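Local coordinates for enterobactin synthetase component F-related protein (Vibrio cholerae serotype O1, PDB 4OXI) that probably activates glycine with ATP as an adenylation-domain ligase, forming glycyl-adenylate for a lipopolysaccharide modification pathway that confers resistance to antimicrobial peptides, at residues 387-392 with 421-426; 394-399 with 459-464; 402-405 with 409-412. All blocks are in the same frame, centred on the assembly; numbering follows the deposited sequence.

Contact 1: residues 387-392 with 421-426; sequences RAFEEE and GKQLVK
Glu390 and Lys422 meet at about a right angle, and a single salt bridge joins their ends: Lys422 NZ lies 2.6 Å from Glu390 OE2 and donates a hydrogen bond to it. The ammonium group approaches on the syn lone pair of that oxygen, the side of OE1, yet it stays 3.8 Å from Glu390 OE1 itself, so one oxygen carries the bond. Lys422 CE lies beside the same carboxylate, 3.4 Å from Glu390 OE2. The Glu390 chain runs extended beyond CG, whereas the lysine chain bends at chi3 (-71°), which brings its amine round to the carboxylate. Deeper in, Phe389 and Gln423 also cross at about a right angle, the ring and amide planes 37° apart. Their contact is looser: Gln423 OE1 comes to 4.1 Å from Phe389 CD2, oblique to the ring. The amide is held from its other end, since Gln423 NE2 is hydrogen-bonded to the carbonyl oxygens of Ala368 and Cys365, while the Phe389 ring meets that of Tyr371 with nearly parallel planes. Lys422 and Gln423 are the middle residues of a type I beta turn from Gly421 to Leu424. The salt bridge thus joins the loop leaving edge strand 387-388 of the mixed sheet to the type I turn that follows strand 416-419 of the antiparallel sheet, with Phe389 and Glu390 also packing on helix 236-249 of the adenylation domain.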
loop_
_atom_site.group_PDB
_atom_site.type_symbol
_atom_site.label_atom_id
_atom_site.label_comp_id
_atom_site.label_asym_id
_atom_site.label_seq_id
_atom_site.Cartn_x
_atom_site.Cartn_y
_atom_site.Cartn_z
ATOM N N ARG A 387 -7.728 -17.392 -7.403
ATOM C CA ARG A 387 -9.155 -17.119 -7.354
ATOM C C ARG A 387 -9.483 -16.230 -6.169
ATOM O O ARG A 387 -8.659 -16.053 -5.266
ATOM C CB ARG A 387 -9.949 -18.427 -7.279
ATOM C CG ARG A 387 -9.395 -19.420 -6.270
ATOM C CD ARG A 387 -10.348 -20.625 -6.056
ATOM N NE ARG A 387 -10.583 -21.362 -7.295
ATOM C CZ ARG A 387 -11.791 -21.613 -7.790
ATOM N NH1 ARG A 387 -11.921 -22.280 -8.935
ATOM N NH2 ARG A 387 -12.871 -21.199 -7.136
ATOM N N ALA A 388 -10.695 -15.685 -6.175
ATOM C CA ALA A 388 -11.109 -14.694 -5.200
ATOM C C ALA A 388 -11.337 -15.307 -3.839
ATOM O O ALA A 388 -11.672 -16.484 -3.732
ATOM C CB ALA A 388 -12.386 -14.005 -5.672
ATOM N N PHE A 389 -11.179 -14.494 -2.800
ATOM C CA PHE A 389 -11.544 -14.906 -1.455
ATOM C C PHE A 389 -13.035 -15.221 -1.380
ATOM O O PHE A 389 -13.435 -16.153 -0.707
ATOM C CB PHE A 389 -11.214 -13.801 -0.459
ATOM C CG PHE A 389 -9.748 -13.503 -0.353
ATOM C CD1 PHE A 389 -8.869 -14.465 0.097
ATOM C CD2 PHE A 389 -9.254 -12.248 -0.680
ATOM C CE1 PHE A 389 -7.510 -14.196 0.205
ATOM C CE2 PHE A 389 -7.892 -11.973 -0.572
ATOM C CZ PHE A 389 -7.024 -12.951 -0.131
ATOM N N GLU A 390 -13.844 -14.431 -2.075
ATOM C CA GLU A 390 -15.295 -14.584 -2.055
ATOM C C GLU A 390 -15.816 -14.843 -3.454
ATOM O O GLU A 390 -15.427 -14.155 -4.399
ATOM C CB GLU A 390 -15.940 -13.305 -1.534
ATOM C CG GLU A 390 -15.485 -12.917 -0.146
ATOM C CD GLU A 390 -16.239 -11.722 0.383
ATOM O OE1 GLU A 390 -16.165 -10.634 -0.248
ATOM O OE2 GLU A 390 -16.915 -11.879 1.427
ATOM N N GLU A 391 -16.713 -15.814 -3.602
ATOM C CA GLU A 391 -17.279 -16.075 -4.923
ATOM C C GLU A 391 -18.188 -14.911 -5.297
ATOM O O GLU A 391 -18.566 -14.122 -4.430
ATOM C CB GLU A 391 -17.997 -17.434 -4.980
ATOM C CG GLU A 391 -17.058 -18.673 -4.901
ATOM C CD GLU A 391 -16.384 -19.068 -6.243
ATOM O OE1 GLU A 391 -16.079 -20.274 -6.424
ATOM O OE2 GLU A 391 -16.135 -18.193 -7.111
ATOM N N GLU A 392 -18.479 -14.786 -6.593
ATOM C CA GLU A 392 -19.294 -13.699 -7.159
ATOM C C GLU A 392 -18.624 -12.329 -7.198
ATOM O O GLU A 392 -19.298 -11.319 -7.409
ATOM C CB GLU A 392 -20.661 -13.599 -6.472
ATOM C CG GLU A 392 -21.415 -14.916 -6.438
ATOM C CD GLU A 392 -22.869 -14.761 -6.042
ATOM O OE1 GLU A 392 -23.182 -13.867 -5.216
ATOM O OE2 GLU A 392 -23.696 -15.540 -6.567
ATOM N N GLY A 421 -17.745 -6.285 -5.045
ATOM C CA GLY A 421 -17.882 -6.908 -3.745
ATOM C C GLY A 421 -17.589 -5.947 -2.615
ATOM O O GLY A 421 -17.449 -4.732 -2.827
ATOM N N LYS A 422 -17.484 -6.505 -1.412
ATOM C CA LYS A 422 -17.328 -5.717 -0.193
ATOM C C LYS A 422 -15.981 -5.000 -0.051
ATOM O O LYS A 422 -15.879 -4.051 0.722
ATOM C CB LYS A 422 -17.599 -6.592 1.041
ATOM C CG LYS A 422 -19.087 -6.760 1.372
ATOM C CD LYS A 422 -19.333 -7.953 2.297
ATOM C CE LYS A 422 -19.114 -9.265 1.554
ATOM N NZ LYS A 422 -18.800 -10.412 2.463
ATOM N N GLN A 423 -14.963 -5.422 -0.801
ATOM C CA GLN A 423 -13.654 -4.750 -0.734
ATOM C C GLN A 423 -13.510 -3.590 -1.715
ATOM O O GLN A 423 -12.547 -2.836 -1.649
ATOM C CB GLN A 423 -12.512 -5.749 -0.961
ATOM C CG GLN A 423 -12.292 -6.686 0.208
ATOM C CD GLN A 423 -11.306 -7.760 -0.115
ATOM O OE1 GLN A 423 -11.509 -8.915 0.236
ATOM N NE2 GLN A 423 -10.219 -7.393 -0.787
ATOM N N LEU A 424 -14.461 -3.451 -2.630
ATOM C CA LEU A 424 -14.373 -2.403 -3.638
ATOM C C LEU A 424 -14.735 -1.050 -3.036
ATOM O O LEU A 424 -15.736 -0.944 -2.326
ATOM C CB LEU A 424 -15.303 -2.711 -4.810
ATOM C CG LEU A 424 -15.181 -1.711 -5.964
ATOM C CD1 LEU A 424 -13.788 -1.764 -6.522
ATOM C CD2 LEU A 424 -16.216 -1.972 -7.062
ATOM N N VAL A 425 -13.918 -0.024 -3.297
ATOM C CA VAL A 425 -14.233 1.346 -2.853
ATOM C C VAL A 425 -15.364 1.955 -3.707
ATOM O O VAL A 425 -15.673 1.439 -4.781
ATOM C CB VAL A 425 -12.993 2.275 -2.940
ATOM C CG1 VAL A 425 -11.839 1.745 -2.068
ATOM C CG2 VAL A 425 -12.538 2.408 -4.372
ATOM N N LYS A 426 -15.952 3.056 -3.247
ATOM C CA LYS A 426 -17.080 3.684 -3.938
ATOM C C LYS A 426 -16.688 4.282 -5.276
ATOM O O LYS A 426 -17.525 4.439 -6.161
ATOM C CB LYS A 426 -17.670 4.818 -3.093
ATOM C CG LYS A 426 -18.207 4.410 -1.729
ATOM C CD LYS A 426 -19.417 3.510 -1.863
ATOM C CE LYS A 426 -19.942 3.077 -0.493
ATOM N NZ LYS A 426 -20.959 1.987 -0.628
#

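Contact 2: residues 394-399 with 459-464; sequences LAIINE and GVLIHL. With GAP (glycyl-adenosine-5'-phosphate), chain B.
Leu461 spreads its two methyl branches over two residues of strand 394-397: its CD1 touches Leu394 CD1 at 3.6 Å, and its CD2 reaches Ile396 CD1 at 3.9 Å. Leu461 and Ile396 slide past each other in opposite directions, whereas Leu394 comes in at a slant. In Ile396, CG1 stands anti to the carbonyl carbon (chi1 -59°) and the chain continues extended, carrying CD1 forward to the leucine. All three side chains are buried, and no hydrogen bond crosses between the segments; the nearest CA atoms, those of Ile396 and Leu461, are 10.1 Å apart, so methyl groups alone bridge the two backbones. Leu417 and Val454 also pack on Leu461. Two residues further along, His463 takes part in the ligand pocket. Its ring lies against the adenine of glycyl-adenosine-5'-phosphate, with GAP N3 3.9 Å above the ring plane over its centre and GAP C2 3.8 Å from His463 CG. His463 NE2 is hydrogen-bonded to Asp452 OD1, the same oxygen that binds the ligand. Strand 460-466 therefore contributes to the adenylate site and to the apolar interior where non-adjacent strands of the curled antiparallel sheet face each other, consistent with the distorted beta-barrel of adenylate-forming enzymes.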
loop_
_atom_site.group_PDB
_atom_site.type_symbol
_atom_site.label_atom_id
_atom_site.label_comp_id
_atom_site.label_asym_id
_atom_site.label_seq_id
_atom_site.Cartn_x
_atom_site.Cartn_y
_atom_site.Cartn_z
ATOM N N LEU A 394 -15.657 -11.663 -9.178
ATOM C CA LEU A 394 -14.832 -11.460 -10.354
ATOM C C LEU A 394 -15.635 -11.668 -11.630
ATOM O O LEU A 394 -16.487 -12.554 -11.700
ATOM C CB LEU A 394 -13.666 -12.438 -10.350
ATOM C CG LEU A 394 -12.727 -12.414 -9.145
ATOM C CD1 LEU A 394 -11.602 -13.397 -9.359
ATOM C CD2 LEU A 394 -12.166 -11.020 -8.942
ATOM N N ALA A 395 -15.352 -10.846 -12.634
ATOM C CA ALA A 395 -15.833 -11.093 -13.983
ATOM C C ALA A 395 -14.748 -10.723 -14.980
ATOM O O ALA A 395 -13.809 -9.987 -14.647
ATOM C CB ALA A 395 -17.111 -10.321 -14.262
ATOM N N ILE A 396 -14.874 -11.245 -16.195
ATOM C CA ILE A 396 -13.917 -10.997 -17.261
ATOM C C ILE A 396 -14.698 -10.459 -18.447
ATOM O O ILE A 396 -15.745 -10.995 -18.793
ATOM C CB ILE A 396 -13.217 -12.291 -17.665
ATOM C CG1 ILE A 396 -12.485 -12.898 -16.468
ATOM C CG2 ILE A 396 -12.247 -12.059 -18.813
ATOM C CD1 ILE A 396 -11.890 -14.273 -16.753
ATOM N N ILE A 397 -14.225 -9.379 -19.052
ATOM C CA ILE A 397 -14.881 -8.862 -20.247
ATOM C C ILE A 397 -13.931 -8.987 -21.429
ATOM O O ILE A 397 -12.801 -8.495 -21.375
ATOM C CB ILE A 397 -15.401 -7.423 -20.047
ATOM C CG1 ILE A 397 -15.989 -6.875 -21.340
ATOM C CG2 ILE A 397 -14.307 -6.494 -19.558
ATOM C CD1 ILE A 397 -16.564 -5.478 -21.175
ATOM N N ASN A 398 -14.357 -9.701 -22.472
ATOM C CA ASN A 398 -13.476 -9.938 -23.620
ATOM C C ASN A 398 -13.509 -8.814 -24.639
ATOM O O ASN A 398 -14.230 -7.832 -24.466
ATOM C CB ASN A 398 -13.743 -11.295 -24.295
ATOM C CG ASN A 398 -15.118 -11.379 -24.959
ATOM O OD1 ASN A 398 -15.847 -10.389 -25.059
ATOM N ND2 ASN A 398 -15.473 -12.576 -25.417
ATOM N N GLU A 399 -12.740 -8.980 -25.713
ATOM C CA GLU A 399 -12.595 -7.942 -26.731
ATOM C C GLU A 399 -13.909 -7.611 -27.421
ATOM O O GLU A 399 -14.080 -6.507 -27.936
ATOM C CB GLU A 399 -11.547 -8.344 -27.763
ATOM C CG GLU A 399 -10.136 -8.359 -27.214
ATOM C CD GLU A 399 -9.088 -8.331 -28.310
ATOM O OE1 GLU A 399 -8.133 -7.531 -28.194
ATOM O OE2 GLU A 399 -9.218 -9.109 -29.282
ATOM N N GLY A 459 -9.089 -23.482 -14.003
ATOM C CA GLY A 459 -9.860 -22.991 -12.872
ATOM C C GLY A 459 -9.287 -21.791 -12.122
ATOM O O GLY A 459 -9.906 -21.310 -11.163
ATOM N N VAL A 460 -8.121 -21.300 -12.543
ATOM C CA VAL A 460 -7.534 -20.128 -11.898
ATOM C C VAL A 460 -7.209 -19.025 -12.906
ATOM O O VAL A 460 -7.207 -19.252 -14.116
ATOM C CB VAL A 460 -6.262 -20.498 -11.101
ATOM C CG1 VAL A 460 -6.601 -21.498 -10.004
ATOM C CG2 VAL A 460 -5.223 -21.086 -12.020
ATOM N N LEU A 461 -6.939 -17.827 -12.406
ATOM C CA LEU A 461 -6.619 -16.709 -13.278
ATOM C C LEU A 461 -5.116 -16.600 -13.462
ATOM O O LEU A 461 -4.350 -16.794 -12.520
ATOM C CB LEU A 461 -7.177 -15.413 -12.691
ATOM C CG LEU A 461 -8.696 -15.291 -12.723
ATOM C CD1 LEU A 461 -9.155 -14.055 -11.963
ATOM C CD2 LEU A 461 -9.159 -15.223 -14.167
ATOM N N ILE A 462 -4.692 -16.307 -14.684
ATOM C CA ILE A 462 -3.290 -16.015 -14.961
ATOM C C ILE A 462 -3.206 -14.559 -15.415
ATOM O O ILE A 462 -3.962 -14.151 -16.290
ATOM C CB ILE A 462 -2.755 -16.889 -16.104
ATOM C CG1 ILE A 462 -3.047 -18.370 -15.837
ATOM C CG2 ILE A 462 -1.271 -16.624 -16.333
ATOM C CD1 ILE A 462 -2.387 -18.889 -14.621
ATOM N N HIS A 463 -2.293 -13.783 -14.834
ATOM C CA HIS A 463 -2.193 -12.365 -15.177
ATOM C C HIS A 463 -1.310 -12.230 -16.391
ATOM O O HIS A 463 -0.176 -12.684 -16.364
ATOM C CB HIS A 463 -1.601 -11.556 -14.014
ATOM C CG HIS A 463 -1.521 -10.082 -14.277
ATOM N ND1 HIS A 463 -0.481 -9.503 -14.973
ATOM C CD2 HIS A 463 -2.352 -9.066 -13.931
ATOM C CE1 HIS A 463 -0.675 -8.196 -15.047
ATOM N NE2 HIS A 463 -1.803 -7.905 -14.427
ATOM N N LEU A 464 -1.826 -11.596 -17.445
ATOM C CA LEU A 464 -1.125 -11.516 -18.732
ATOM C C LEU A 464 -0.477 -10.153 -19.012
ATOM O O LEU A 464 0.452 -10.048 -19.817
ATOM C CB LEU A 464 -2.078 -11.883 -19.871
ATOM C CG LEU A 464 -2.651 -13.301 -19.798
ATOM C CD1 LEU A 464 -3.720 -13.535 -20.852
ATOM C CD2 LEU A 464 -1.549 -14.347 -19.924
HETATM N N GAP B . -2.677 -3.631 -3.331
HETATM C CA GAP B . -1.451 -4.321 -3.831
HETATM C C GAP B . -0.918 -3.501 -4.990
HETATM O O GAP B . 0.101 -3.793 -5.590
HETATM P PA GAP B . -1.345 -1.251 -6.512
HETATM O O1A GAP B . -2.646 -0.508 -6.683
HETATM O O2A GAP B . -0.067 -0.508 -6.162
HETATM O O3A GAP B . -1.687 -2.334 -5.380
HETATM C "C5'" GAP B . -2.247 -2.758 -8.460
HETATM O "O5'" GAP B . -1.130 -2.097 -7.863
HETATM C "C4'" GAP B . -1.793 -3.420 -9.745
HETATM O "O4'" GAP B . -0.628 -4.207 -9.487
HETATM C "C3'" GAP B . -2.788 -4.425 -10.281
HETATM O "O3'" GAP B . -3.801 -3.785 -11.056
HETATM C "C2'" GAP B . -1.897 -5.346 -11.098
HETATM O "O2'" GAP B . -1.545 -4.730 -12.327
HETATM C "C1'" GAP B . -0.599 -5.355 -10.334
HETATM N N9 GAP B . -0.536 -6.567 -9.488
HETATM C C8 GAP B . -0.858 -6.629 -8.182
HETATM N N7 GAP B . -0.675 -7.881 -7.692
HETATM C C5 GAP B . -0.236 -8.648 -8.714
HETATM C C6 GAP B . 0.133 -10.068 -8.888
HETATM N N6 GAP B . 0.094 -10.932 -7.838
HETATM N N1 GAP B . 0.530 -10.461 -10.122
HETATM C C2 GAP B . 0.585 -9.606 -11.170
HETATM N N3 GAP B . 0.261 -8.302 -11.075
HETATM C C4 GAP B . -0.144 -7.776 -9.894
#

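Contact 3: residues 402-405 with 409-412; sequences ELMR and APEG
Residues 403-405 form a short strand, after which the chain turns so that 409-412 comes close to it at Met404 and Ala409, their CA atoms 5.9 Å apart, and diverges beyond that pair. One backbone bond spans the gap, from Ala409 N to Arg405 O at 3.1 Å, and it is weak, with an N-H...O angle of only 123°. Met404 makes both apolar side-chain contacts. Its CG, placed anti to the backbone N (chi1 177°), meets the methyl group of Ala409 at 3.5 Å between Met404 CG and Ala409 CB. The thioether then turns at chi2 (88°) and again at chi3, folding the chain past the alanine: Met404 SD passes 4.0 Å from Ala409 CA, and the terminal methyl goes on to the proline, where Met404 CE is 4.1 Å from Pro410 CD. The methionine thus spans two consecutive residues. Ala409 CB is also 3.7 Å from Arg405 O, so the buried methyl faces both the methionine and the carbonyl that accepts the weak bond. The CB of Arg405 points away from 409-412, and its side chain touches Arg445 and Trp447 of strand 445-457. Strand 403-405 pairs antiparallel with 394-397, Met404 making backbone hydrogen bonds to Ile396, while the following loop is tied to the end of strand 445-457 by Lys456, which bonds Ala409 O through its amine and Gly412 through its backbone, before the chain enters strand 416-419.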
loop_
_atom_site.group_PDB
_atom_site.type_symbol
_atom_site.label_atom_id
_atom_site.label_comp_id
_atom_site.label_asym_id
_atom_site.label_seq_id
_atom_site.Cartn_x
_atom_site.Cartn_y
_atom_site.Cartn_z
ATOM N N GLU A 402 -18.261 -8.824 -24.119
ATOM C CA GLU A 402 -19.125 -9.722 -23.363
ATOM C C GLU A 402 -18.649 -9.844 -21.911
ATOM O O GLU A 402 -17.530 -10.306 -21.657
ATOM C CB GLU A 402 -19.165 -11.107 -24.019
ATOM C CG GLU A 402 -20.001 -12.141 -23.241
ATOM C CD GLU A 402 -19.910 -13.554 -23.822
ATOM O OE1 GLU A 402 -18.779 -14.028 -24.100
ATOM O OE2 GLU A 402 -20.977 -14.190 -23.995
ATOM N N LEU A 403 -19.492 -9.422 -20.968
ATOM C CA LEU A 403 -19.201 -9.569 -19.551
ATOM C C LEU A 403 -19.549 -10.985 -19.112
ATOM O O LEU A 403 -20.639 -11.476 -19.384
ATOM C CB LEU A 403 -19.987 -8.554 -18.723
ATOM C CG LEU A 403 -19.612 -8.410 -17.241
ATOM C CD1 LEU A 403 -19.865 -7.002 -16.756
ATOM C CD2 LEU A 403 -20.374 -9.385 -16.360
ATOM N N MET A 404 -18.623 -11.629 -18.413
ATOM C CA MET A 404 -18.791 -13.015 -18.009
ATOM C C MET A 404 -18.367 -13.204 -16.542
ATOM O O MET A 404 -17.203 -12.954 -16.193
ATOM C CB MET A 404 -17.936 -13.894 -18.922
ATOM C CG MET A 404 -17.961 -15.357 -18.558
ATOM S SD MET A 404 -19.314 -16.232 -19.363
ATOM C CE MET A 404 -18.715 -16.265 -21.044
ATOM N N ARG A 405 -19.298 -13.612 -15.680
ATOM C CA ARG A 405 -18.955 -13.903 -14.284
ATOM C C ARG A 405 -17.908 -15.020 -14.270
ATOM O O ARG A 405 -17.912 -15.891 -15.142
ATOM C CB ARG A 405 -20.191 -14.334 -13.476
ATOM C CG ARG A 405 -21.373 -13.361 -13.505
ATOM C CD ARG A 405 -20.992 -12.027 -12.889
ATOM N NE ARG A 405 -20.847 -12.145 -11.442
ATOM C CZ ARG A 405 -21.769 -11.748 -10.572
ATOM N NH1 ARG A 405 -22.897 -11.184 -11.005
ATOM N NH2 ARG A 405 -21.560 -11.903 -9.271
ATOM N N ALA A 409 -17.383 -18.546 -16.633
ATOM C CA ALA A 409 -16.423 -18.454 -17.726
ATOM C C ALA A 409 -15.790 -19.808 -18.022
ATOM O O ALA A 409 -15.408 -20.525 -17.106
ATOM C CB ALA A 409 -15.354 -17.434 -17.405
ATOM N N PRO A 410 -15.659 -20.148 -19.311
ATOM C CA PRO A 410 -15.116 -21.446 -19.732
ATOM C C PRO A 410 -13.595 -21.434 -19.752
ATOM O O PRO A 410 -12.998 -20.357 -19.720
ATOM C CB PRO A 410 -15.642 -21.579 -21.164
ATOM C CG PRO A 410 -15.683 -20.147 -21.665
ATOM C CD PRO A 410 -16.063 -19.308 -20.458
ATOM N N GLU A 411 -12.989 -22.616 -19.806
ATOM C CA GLU A 411 -11.540 -22.748 -19.923
ATOM C C GLU A 411 -11.023 -21.861 -21.046
ATOM O O GLU A 411 -11.651 -21.767 -22.101
ATOM C CB GLU A 411 -11.149 -24.215 -20.177
ATOM C CG GLU A 411 -9.693 -24.431 -20.650
ATOM C CD GLU A 411 -8.685 -24.479 -19.506
ATOM O OE1 GLU A 411 -9.110 -24.400 -18.335
ATOM O OE2 GLU A 411 -7.467 -24.604 -19.767
ATOM N N GLY A 412 -9.897 -21.193 -20.792
ATOM C CA GLY A 412 -9.238 -20.349 -21.779
ATOM C C GLY A 412 -9.810 -18.955 -21.983
ATOM O O GLY A 412 -9.238 -18.160 -22.733
#

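How the contacts relate
From the N terminus, the chain passes edge strand 387-388 and its loop, then strand 394-397, and turns back through 403-405. Contact 3 closes the first and shortest loop, just after 403-405, and is nested inside the loops of both others. Contact 1 closes next, when the turn after strand 416-419 returns to 387-392. Contact 2 closes last, at strand 460-466, and because 394-399 lies inside the loop of contact 1 while 459-464 lies beyond it, these two cross. Contacts 2 and 3 adjoin through the pairing of neighbouring strands 394-397 and 403-405. Together they link the edge of the mixed sheet to the antiparallel sheet beside the adenylate.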